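Local coordinates for putative phosphosugar isomerase (Silicibacter pomeroyi DSS-3, PDB 3FJ1), which is of unknown function but probably binds phosphosugars through two SIS domains, as in the isomerase part of glucosamine-6-phosphate synthases, at residues Arg11-Ile16 and Ala151-Phe156; Pro43-Thr48 and Leu88-Ala93; Ala188-Ile193 and Leu312-Tyr317. All coordinates share one frame; numbering follows the deposited sequence. Where two conformers were deposited one is given.

Interaction 1 of 3, residues Arg11-Ile16 and Ala151-Phe156; sequences REIDEI and AATKTF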
loop_
_atom_site.group_PDB
_atom_site.type_symbol
_atom_site.label_atom_id
_atom_site.label_comp_id
_atom_site.label_asym_id
_atom_site.label_seq_id
_atom_site.Cartn_x
_atom_site.Cartn_y
_atom_site.Cartn_z
ATOM N N ARG A 11 22.210 19.432 -6.139
ATOM C CA ARG A 11 23.460 19.154 -5.431
ATOM C C ARG A 11 23.397 17.721 -4.885
ATOM O O ARG A 11 24.350 16.969 -4.972
ATOM C CB ARG A 11 23.628 20.075 -4.218
ATOM C CG ARG A 11 23.856 21.547 -4.497
ATOM C CD ARG A 11 25.245 21.810 -4.873
ATOM N NE ARG A 11 25.523 23.234 -5.080
ATOM C CZ ARG A 11 26.569 23.684 -5.750
ATOM N NH1 ARG A 11 27.410 22.833 -6.319
ATOM N NH2 ARG A 11 26.745 24.994 -5.905
ATOM N N GLU A 12 22.244 17.367 -4.336
ATOM C CA GLU A 12 22.179 16.086 -3.695
ATOM C C GLU A 12 22.097 14.951 -4.731
ATOM O O GLU A 12 22.710 13.908 -4.519
ATOM C CB GLU A 12 21.168 16.130 -2.550
ATOM C CG GLU A 12 21.727 17.094 -1.481
ATOM C CD GLU A 12 20.830 17.383 -0.295
ATOM O OE1 GLU A 12 19.816 16.690 -0.091
ATOM O OE2 GLU A 12 21.181 18.307 0.477
ATOM N N ILE A 13 21.437 15.173 -5.864
ATOM C CA ILE A 13 21.441 14.203 -6.955
ATOM C C ILE A 13 22.885 13.976 -7.454
ATOM O O ILE A 13 23.273 12.822 -7.734
ATOM C CB ILE A 13 20.527 14.653 -8.130
ATOM C CG1 ILE A 13 19.055 14.632 -7.720
ATOM C CG2 ILE A 13 20.745 13.752 -9.348
ATOM C CD1 ILE A 13 18.111 15.402 -8.694
ATOM N N ASP A 14 23.686 15.029 -7.564
ATOM C CA ASP A 14 25.064 14.870 -8.041
ATOM C C ASP A 14 25.980 14.227 -6.991
ATOM O O ASP A 14 27.093 13.799 -7.308
ATOM C CB ASP A 14 25.620 16.192 -8.531
ATOM C CG ASP A 14 25.064 16.575 -9.879
ATOM O OD1 ASP A 14 24.899 15.670 -10.719
ATOM O OD2 ASP A 14 24.768 17.766 -10.094
ATOM N N GLU A 15 25.528 14.201 -5.744
ATOM C CA GLU A 15 26.247 13.455 -4.680
ATOM C C GLU A 15 25.823 11.994 -4.546
ATOM O O GLU A 15 26.476 11.270 -3.794
ATOM C CB GLU A 15 26.015 14.096 -3.300
ATOM C CG GLU A 15 26.574 15.500 -3.134
ATOM C CD GLU A 15 26.085 16.258 -1.887
ATOM O OE1 GLU A 15 25.105 15.823 -1.235
ATOM O OE2 GLU A 15 26.679 17.348 -1.579
ATOM N N ILE A 16 24.738 11.562 -5.229
ATOM C CA ILE A 16 24.256 10.179 -5.092
ATOM C C ILE A 16 25.322 9.121 -5.429
ATOM O O ILE A 16 25.548 8.209 -4.638
ATOM C CB ILE A 16 22.918 9.909 -5.856
ATOM C CG1 ILE A 16 21.724 10.582 -5.165
ATOM C CG2 ILE A 16 22.639 8.371 -6.021
ATOM C CD1 ILE A 16 20.437 10.644 -6.025
ATOM N N ALA A 151 13.439 16.509 -1.394
ATOM C CA ALA A 151 13.416 15.329 -2.286
ATOM C C ALA A 151 14.068 14.120 -1.585
ATOM O O ALA A 151 13.660 12.976 -1.827
ATOM C CB ALA A 151 14.126 15.634 -3.575
ATOM N N ALA A 152 15.076 14.388 -0.726
ATOM C CA ALA A 152 15.776 13.358 0.085
ATOM C C ALA A 152 16.132 12.145 -0.762
ATOM O O ALA A 152 15.785 10.990 -0.442
ATOM C CB ALA A 152 14.909 12.938 1.283
ATOM N N THR A 153 16.792 12.434 -1.878
ATOM C CA THR A 153 17.100 11.450 -2.888
ATOM C C THR A 153 18.199 10.480 -2.418
ATOM O O THR A 153 18.182 9.262 -2.709
ATOM C CB THR A 153 17.518 12.176 -4.214
ATOM O OG1 THR A 153 18.646 13.029 -3.965
ATOM C CG2 THR A 153 16.359 13.051 -4.797
ATOM N N LYS A 154 19.179 11.014 -1.705
ATOM C CA LYS A 154 20.260 10.186 -1.213
ATOM C C LYS A 154 19.746 9.122 -0.244
ATOM O O LYS A 154 20.180 7.970 -0.275
ATOM C CB LYS A 154 21.311 11.043 -0.511
ATOM C CG LYS A 154 22.057 11.940 -1.442
ATOM C CD LYS A 154 23.249 12.637 -0.747
ATOM C CE LYS A 154 22.865 13.553 0.420
ATOM N NZ LYS A 154 24.123 14.107 1.035
ATOM N N THR A 155 18.875 9.551 0.656
ATOM C CA THR A 155 18.282 8.656 1.635
ATOM C C THR A 155 17.555 7.505 0.942
ATOM O O THR A 155 17.715 6.352 1.324
ATOM C CB THR A 155 17.336 9.423 2.579
ATOM O OG1 THR A 155 18.120 10.240 3.463
ATOM C CG2 THR A 155 16.506 8.458 3.428
ATOM N N PHE A 156 16.727 7.810 -0.062
ATOM C CA PHE A 156 16.052 6.716 -0.790
ATOM C C PHE A 156 17.054 5.720 -1.420
ATOM O O PHE A 156 16.969 4.506 -1.204
ATOM C CB PHE A 156 15.118 7.253 -1.871
ATOM C CG PHE A 156 14.370 6.160 -2.567
ATOM C CD1 PHE A 156 13.185 5.697 -2.054
ATOM C CD2 PHE A 156 14.919 5.500 -3.656
ATOM C CE1 PHE A 156 12.498 4.667 -2.658
ATOM C CE2 PHE A 156 14.227 4.440 -4.286
ATOM C CZ PHE A 156 13.008 4.015 -3.760
#
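The N-terminal helix 8-41 packs across the first turn of helix 153-171 in the first SIS domain, and Lys-154 makes the bridge. Its chain folds at chi3 (-62°), which brings the ammonium group to Glu-15 on helix 8-41. There NZ donates to Glu-15 OE1 at 3.0 Å, forming a salt bridge. The carboxylate is met on its anti side, with the nitrogen 32° out of its plane. The same NZ also donates to Pro-146 O, so the buried amine is gripped from the preceding loop as well.

The aliphatic part of the lysine is equally engaged. CG of Lys-154 rests on Glu-12 O at 3.7 Å and meets Ile-16 CG1 at 4.0 Å, while CE touches Glu-12 CG at 4.2 Å, the two side chains crossing at about a right angle. Glu-12 sends its own carboxylate elsewhere, to Leu-148 N and Ser-149 OG, tying helix 8-41 to the loop that leads into helix 153-171.

Thr-153 makes the second contact. Its OG1 meets Ile-16 CD1 at 3.6 Å, and its CB meets the same methyl at 3.8 Å, the isoleucine again lying across at about a right angle. Largely buried helix-on-helix packing with one ion pair at its margin fastens an N-terminal helix to the alpha/beta SIS fold.

Interaction 2 of 3, residues Pro43-Thr48 and Leu88-Ala93; sequences PSFVAT and LRLDRA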
loop_
_atom_site.group_PDB
_atom_site.type_symbol
_atom_site.label_atom_id
_atom_site.label_comp_id
_atom_site.label_asym_id
_atom_site.label_seq_id
_atom_site.Cartn_x
_atom_site.Cartn_y
_atom_site.Cartn_z
ATOM N N PRO A 43 16.150 -17.026 9.611
ATOM C CA PRO A 43 14.710 -16.723 9.791
ATOM C C PRO A 43 13.870 -17.172 8.578
ATOM O O PRO A 43 14.383 -17.295 7.468
ATOM C CB PRO A 43 14.680 -15.194 9.933
ATOM C CG PRO A 43 15.955 -14.723 9.268
ATOM C CD PRO A 43 16.966 -15.806 9.508
ATOM N N SER A 44 12.599 -17.442 8.819
ATOM C CA SER A 44 11.694 -17.955 7.805
ATOM C C SER A 44 10.724 -16.917 7.273
ATOM O O SER A 44 9.919 -17.218 6.421
ATOM C CB SER A 44 10.903 -19.128 8.353
ATOM O OG SER A 44 10.264 -18.794 9.567
ATOM N N PHE A 45 10.823 -15.700 7.766
ATOM C CA PHE A 45 10.027 -14.625 7.181
ATOM C C PHE A 45 10.546 -13.279 7.651
ATOM O O PHE A 45 11.429 -13.174 8.514
ATOM C CB PHE A 45 8.501 -14.764 7.375
ATOM C CG PHE A 45 8.026 -14.500 8.768
ATOM C CD1 PHE A 45 8.078 -15.489 9.726
ATOM C CD2 PHE A 45 7.502 -13.265 9.111
ATOM C CE1 PHE A 45 7.618 -15.254 11.036
ATOM C CE2 PHE A 45 7.039 -13.021 10.397
ATOM C CZ PHE A 45 7.101 -14.017 11.362
ATOM N N VAL A 46 10.070 -12.264 6.936
ATOM C CA VAL A 46 10.530 -10.894 7.133
ATOM C C VAL A 46 9.349 -9.969 7.421
ATOM O O VAL A 46 8.300 -10.093 6.785
ATOM C CB VAL A 46 11.268 -10.368 5.890
ATOM C CG1 VAL A 46 11.800 -8.954 6.146
ATOM C CG2 VAL A 46 12.419 -11.325 5.478
ATOM N N ALA A 47 9.533 -9.020 8.339
ATOM C CA ALA A 47 8.550 -7.975 8.596
ATOM C C ALA A 47 9.233 -6.647 8.340
ATOM O O ALA A 47 10.415 -6.513 8.630
ATOM C CB ALA A 47 8.021 -8.020 10.021
ATOM N N THR A 48 8.544 -5.697 7.723
ATOM C CA THR A 48 9.120 -4.375 7.504
ATOM C C THR A 48 8.334 -3.339 8.321
ATOM O O THR A 48 7.133 -3.494 8.569
ATOM C CB THR A 48 9.186 -3.935 6.026
ATOM O OG1 THR A 48 7.856 -3.884 5.490
ATOM C CG2 THR A 48 10.101 -4.895 5.173
ATOM N N LEU A 88 2.504 -9.949 18.859
ATOM C CA LEU A 88 2.642 -10.694 17.612
ATOM C C LEU A 88 3.565 -11.901 17.795
ATOM O O LEU A 88 4.366 -11.955 18.733
ATOM C CB LEU A 88 3.177 -9.781 16.488
ATOM C CG LEU A 88 2.286 -8.577 16.108
ATOM C CD1 LEU A 88 2.861 -7.852 14.931
ATOM C CD2 LEU A 88 0.885 -9.041 15.785
ATOM N N ARG A 89 3.396 -12.884 16.920
ATOM C CA ARG A 89 4.240 -14.071 16.896
ATOM C C ARG A 89 5.314 -13.811 15.866
ATOM O O ARG A 89 5.097 -14.002 14.667
ATOM C CB ARG A 89 3.401 -15.300 16.569
ATOM C CG ARG A 89 2.416 -15.548 17.690
ATOM C CD ARG A 89 1.302 -16.520 17.355
ATOM N NE ARG A 89 1.799 -17.805 16.863
ATOM C CZ ARG A 89 1.069 -18.918 16.803
ATOM N NH1 ARG A 89 -0.181 -18.941 17.246
ATOM N NH2 ARG A 89 1.615 -20.025 16.330
ATOM N N LEU A 90 6.475 -13.340 16.340
ATOM C CA LEU A 90 7.572 -12.966 15.451
ATOM C C LEU A 90 8.892 -13.739 15.663
ATOM O O LEU A 90 9.946 -13.326 15.161
ATOM C CB LEU A 90 7.804 -11.453 15.513
ATOM C CG LEU A 90 6.641 -10.592 15.002
ATOM C CD1 LEU A 90 6.906 -9.092 15.253
ATOM C CD2 LEU A 90 6.424 -10.844 13.539
ATOM N N ASP A 91 8.824 -14.871 16.376
ATOM C CA ASP A 91 9.982 -15.733 16.536
ATOM C C ASP A 91 10.345 -16.168 15.100
ATOM O O ASP A 91 9.473 -16.334 14.261
ATOM C CB ASP A 91 9.629 -16.975 17.390
ATOM C CG ASP A 91 9.244 -16.633 18.841
ATOM O OD1 ASP A 91 9.814 -15.720 19.487
ATOM O OD2 ASP A 91 8.351 -17.330 19.375
ATOM N N ARG A 92 11.613 -16.365 14.797
ATOM C CA ARG A 92 11.979 -16.780 13.426
ATOM C C ARG A 92 11.818 -15.689 12.362
ATOM O O ARG A 92 11.931 -15.976 11.165
ATOM C CB ARG A 92 11.172 -18.009 12.942
ATOM C CG ARG A 92 11.146 -19.219 13.863
ATOM C CD ARG A 92 12.496 -19.887 13.990
ATOM N NE ARG A 92 12.440 -21.036 14.902
ATOM C CZ ARG A 92 13.499 -21.681 15.382
ATOM N NH1 ARG A 92 14.736 -21.311 15.051
ATOM N NH2 ARG A 92 13.320 -22.701 16.212
ATOM N N ALA A 93 11.539 -14.449 12.770
ATOM C CA ALA A 93 11.390 -13.364 11.806
ATOM C C ALA A 93 12.580 -12.405 11.856
ATOM O O ALA A 93 13.174 -12.200 12.927
ATOM C CB ALA A 93 10.115 -12.573 12.113
#
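Phe-45 and Ala-93 form a parallel beta bridge where strands 45-49 and 93-99 begin side by side in the Rossmann-like sheet of the first SIS domain, and the loop entering the second strand lines one face and one edge of the phenyl ring. Arg-89 comes first: its carbonyl O lies at the ring edge, 3.9 Å from Phe-45 CZ, while its guanidinium runs off to a salt bridge with Asp-42 of the second subunit. The loop therefore serves the dimer interface too, and Pro-72 of the second subunit also packs on Phe-45.

Leu-90 follows at the same edge, near the ring plane, with CD2 3.9 Å from Phe-45 CE2 and the two side chains crossing at about a right angle. It also opens a type II turn, in which its carbonyl O accepts from Ala-93 N. Asp-91 contributes its backbone O, which approaches Phe-45 CE1 obliquely. Arg-92 takes the third position of the turn, with the positive phi (71°) that this position requires. Its carbonyl then faces the residue just before strand 45-49 and accepts from Ser-44 N at 2.8 Å, in the carbonyl plane. Pro-43 CB packs against that oxygen too, and Arg-92 CB lies 3.6 Å from Ser-44 OG.

Ala-93 ends the segment. Phe-45 CG sits between its own backbone N and carbonyl carbon (chi1 73°), folding the ring over this alanine. In the resulting CH-pi contact Ala-93 CB stands 3.7 Å from the Phe-45 ring centroid, 23° off the normal, and Ala-93 CA comes 3.3 Å from Phe-45 O.

Interaction 3 of 3, residues Ala188-Ile193 and Leu312-Tyr317; sequences AAASRI and LIVSFY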
loop_
_atom_site.group_PDB
_atom_site.type_symbol
_atom_site.label_atom_id
_atom_site.label_comp_id
_atom_site.label_asym_id
_atom_site.label_seq_id
_atom_site.Cartn_x
_atom_site.Cartn_y
_atom_site.Cartn_z
ATOM N N ALA A 188 25.992 7.533 -11.787
ATOM C CA ALA A 188 26.599 8.749 -12.328
ATOM C C ALA A 188 26.002 8.982 -13.724
ATOM O O ALA A 188 25.516 10.072 -14.021
ATOM C CB ALA A 188 28.098 8.624 -12.400
ATOM N N ALA A 189 26.033 7.937 -14.561
ATOM C CA ALA A 189 25.464 7.972 -15.904
ATOM C C ALA A 189 23.986 8.338 -15.849
ATOM O O ALA A 189 23.522 9.278 -16.528
ATOM C CB ALA A 189 25.683 6.627 -16.581
ATOM N N ALA A 190 23.214 7.605 -15.004
ATOM C CA ALA A 190 21.805 7.904 -14.830
ATOM C C ALA A 190 21.488 9.357 -14.451
ATOM O O ALA A 190 20.465 9.896 -14.864
ATOM C CB ALA A 190 21.201 6.938 -13.752
ATOM N N SER A 191 22.345 9.993 -13.652
ATOM C CA SER A 191 22.092 11.351 -13.212
ATOM C C SER A 191 22.295 12.354 -14.354
ATOM O O SER A 191 21.895 13.498 -14.227
ATOM C CB SER A 191 22.999 11.729 -12.045
ATOM O OG SER A 191 24.359 11.826 -12.441
ATOM N N ARG A 192 22.934 11.928 -15.439
ATOM C CA ARG A 192 23.165 12.807 -16.602
ATOM C C ARG A 192 22.003 12.753 -17.630
ATOM O O ARG A 192 22.112 13.306 -18.740
ATOM C CB ARG A 192 24.521 12.467 -17.243
ATOM C CG ARG A 192 25.717 12.761 -16.308
ATOM C CD ARG A 192 27.106 12.611 -17.009
ATOM N NE ARG A 192 27.520 11.207 -17.188
ATOM C CZ ARG A 192 28.278 10.490 -16.334
ATOM N NH1 ARG A 192 28.798 11.036 -15.217
ATOM N NH2 ARG A 192 28.573 9.208 -16.610
ATOM N N ILE A 193 20.888 12.128 -17.259
ATOM C CA ILE A 193 19.713 11.997 -18.100
ATOM C C ILE A 193 18.618 12.870 -17.459
ATOM O O ILE A 193 18.489 12.880 -16.219
ATOM C CB ILE A 193 19.237 10.539 -18.142
ATOM C CG1 ILE A 193 20.287 9.684 -18.870
ATOM C CG2 ILE A 193 17.842 10.452 -18.783
ATOM C CD1 ILE A 193 20.083 8.202 -18.738
ATOM N N LEU A 312 16.836 4.010 -12.678
ATOM C CA LEU A 312 15.647 4.686 -13.209
ATOM C C LEU A 312 15.181 5.849 -12.328
ATOM O O LEU A 312 14.831 6.898 -12.820
ATOM C CB LEU A 312 14.498 3.676 -13.349
ATOM C CG LEU A 312 14.759 2.410 -14.155
ATOM C CD1 LEU A 312 13.510 1.538 -14.213
ATOM C CD2 LEU A 312 15.231 2.800 -15.580
ATOM N N ILE A 313 15.164 5.639 -11.008
ATOM C CA ILE A 313 14.737 6.685 -10.091
ATOM C C ILE A 313 15.721 7.856 -10.094
ATOM O O ILE A 313 15.295 8.988 -9.938
ATOM C CB ILE A 313 14.437 6.170 -8.667
ATOM C CG1 ILE A 313 13.514 7.164 -7.912
ATOM C CG2 ILE A 313 15.746 5.778 -7.889
ATOM C CD1 ILE A 313 12.046 7.283 -8.446
ATOM N N VAL A 314 17.016 7.595 -10.248
ATOM C CA VAL A 314 18.002 8.693 -10.332
ATOM C C VAL A 314 17.706 9.555 -11.588
ATOM O O VAL A 314 17.707 10.811 -11.520
ATOM C CB VAL A 314 19.460 8.196 -10.259
ATOM C CG1 VAL A 314 20.434 9.330 -10.624
ATOM C CG2 VAL A 314 19.783 7.629 -8.814
ATOM N N SER A 315 17.444 8.900 -12.712
ATOM C CA SER A 315 17.083 9.634 -13.931
ATOM C C SER A 315 15.784 10.441 -13.718
ATOM O O SER A 315 15.657 11.587 -14.160
ATOM C CB SER A 315 16.977 8.700 -15.120
ATOM O OG SER A 315 18.272 8.190 -15.482
ATOM N N PHE A 316 14.826 9.828 -13.037
ATOM C CA PHE A 316 13.574 10.520 -12.739
ATOM C C PHE A 316 13.820 11.764 -11.885
ATOM O O PHE A 316 13.244 12.828 -12.150
ATOM C CB PHE A 316 12.586 9.580 -12.026
ATOM C CG PHE A 316 11.310 10.269 -11.597
ATOM C CD1 PHE A 316 10.289 10.455 -12.480
ATOM C CD2 PHE A 316 11.146 10.731 -10.308
ATOM C CE1 PHE A 316 9.120 11.093 -12.079
ATOM C CE2 PHE A 316 9.993 11.379 -9.919
ATOM C CZ PHE A 316 8.990 11.552 -10.788
ATOM N N TYR A 317 14.621 11.608 -10.830
ATOM C CA TYR A 317 14.931 12.719 -9.925
ATOM C C TYR A 317 15.518 13.896 -10.703
ATOM O O TYR A 317 15.176 15.063 -10.495
ATOM C CB TYR A 317 15.937 12.294 -8.852
ATOM C CG TYR A 317 15.454 11.318 -7.774
ATOM C CD1 TYR A 317 14.145 11.336 -7.284
ATOM C CD2 TYR A 317 16.361 10.452 -7.171
ATOM C CE1 TYR A 317 13.747 10.465 -6.260
ATOM C CE2 TYR A 317 15.966 9.579 -6.150
ATOM C CZ TYR A 317 14.668 9.602 -5.699
ATOM O OH TYR A 317 14.308 8.716 -4.682
#
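Both flat groups stay outside the seam where Ala-190 meets Ser-315, and each has a backbone carbonyl from earlier in its own segment over one face. The Arg-192 guanidinium carries Ala-188 O above its centre, with Ala-189 N over the same face nearer the rim. The Tyr-317 ring has Ile-313 O 3.1 Å above its plane, offset toward the rim; the hydroxyl at the far end is bonded to Glu-222 OE2, and the ring packs on Thr-153 of helix 153-171, while Ile-13 of helix 8-41 meets the base of the side chain.

At its closest point the seam is made of small residues. Ala-190 and Ser-315 bring their CA atoms within 5.1 Å, close for two helices and possible because neither side chain is bulky. Ser-315 OG donates to Ala-190 O at 2.8 Å; the C=O...OG angle is 117°, and the donor is tilted 23° from the carbonyl plane. It reaches there because chi1 of -69° sets OG beside the backbone N. Ala-190 O lies in the last turn of helix 183-191, where some backbone bonds are weak, so the serine supplies a donor to an oxygen that Ile-193 N reaches only weakly.

Carbon atoms line this bond: Ile-193 lays CB and CD1 against Ser-315 OG, each at 3.7 Å. On the other flank Val-314 CG1 fits against the Ser-191 backbone, 3.6 Å from its N, and meets Ala-190 CB at 4.0 Å. Ser-191 keeps its own hydroxyl local, donating from OG to Ala-188 O at 2.6 Å. Ser-318, one turn beyond Ser-315, bonds Ser-191 O and Ile-193 O. A helix C-terminus pinned by serines of a neighbouring helix thus joins helix 183-191 to helix 308-326 of the second SIS domain.

In the fold
Interactions 1 and 3 are neighbours, with centres 11 Å apart, and Tyr-317 links them: its hydroxyl approaches Phe-156 CB, and its ring and backbone meet Thr-153 and Ile-13. Helices 8-41, 153-171, 183-191 and 308-326 thereby gather where the first SIS domain meets the second. Interaction 2 lies apart, its centre 32 Å from that of interaction 1 and 35 Å from that of interaction 3, on the far side of the chain's centre, at the first sheet and close to the second subunit. Along the chain, interaction 2 falls within the span of interaction 1, and interaction 3 follows both. One region thus lies between the domains, the other at the dimer interface.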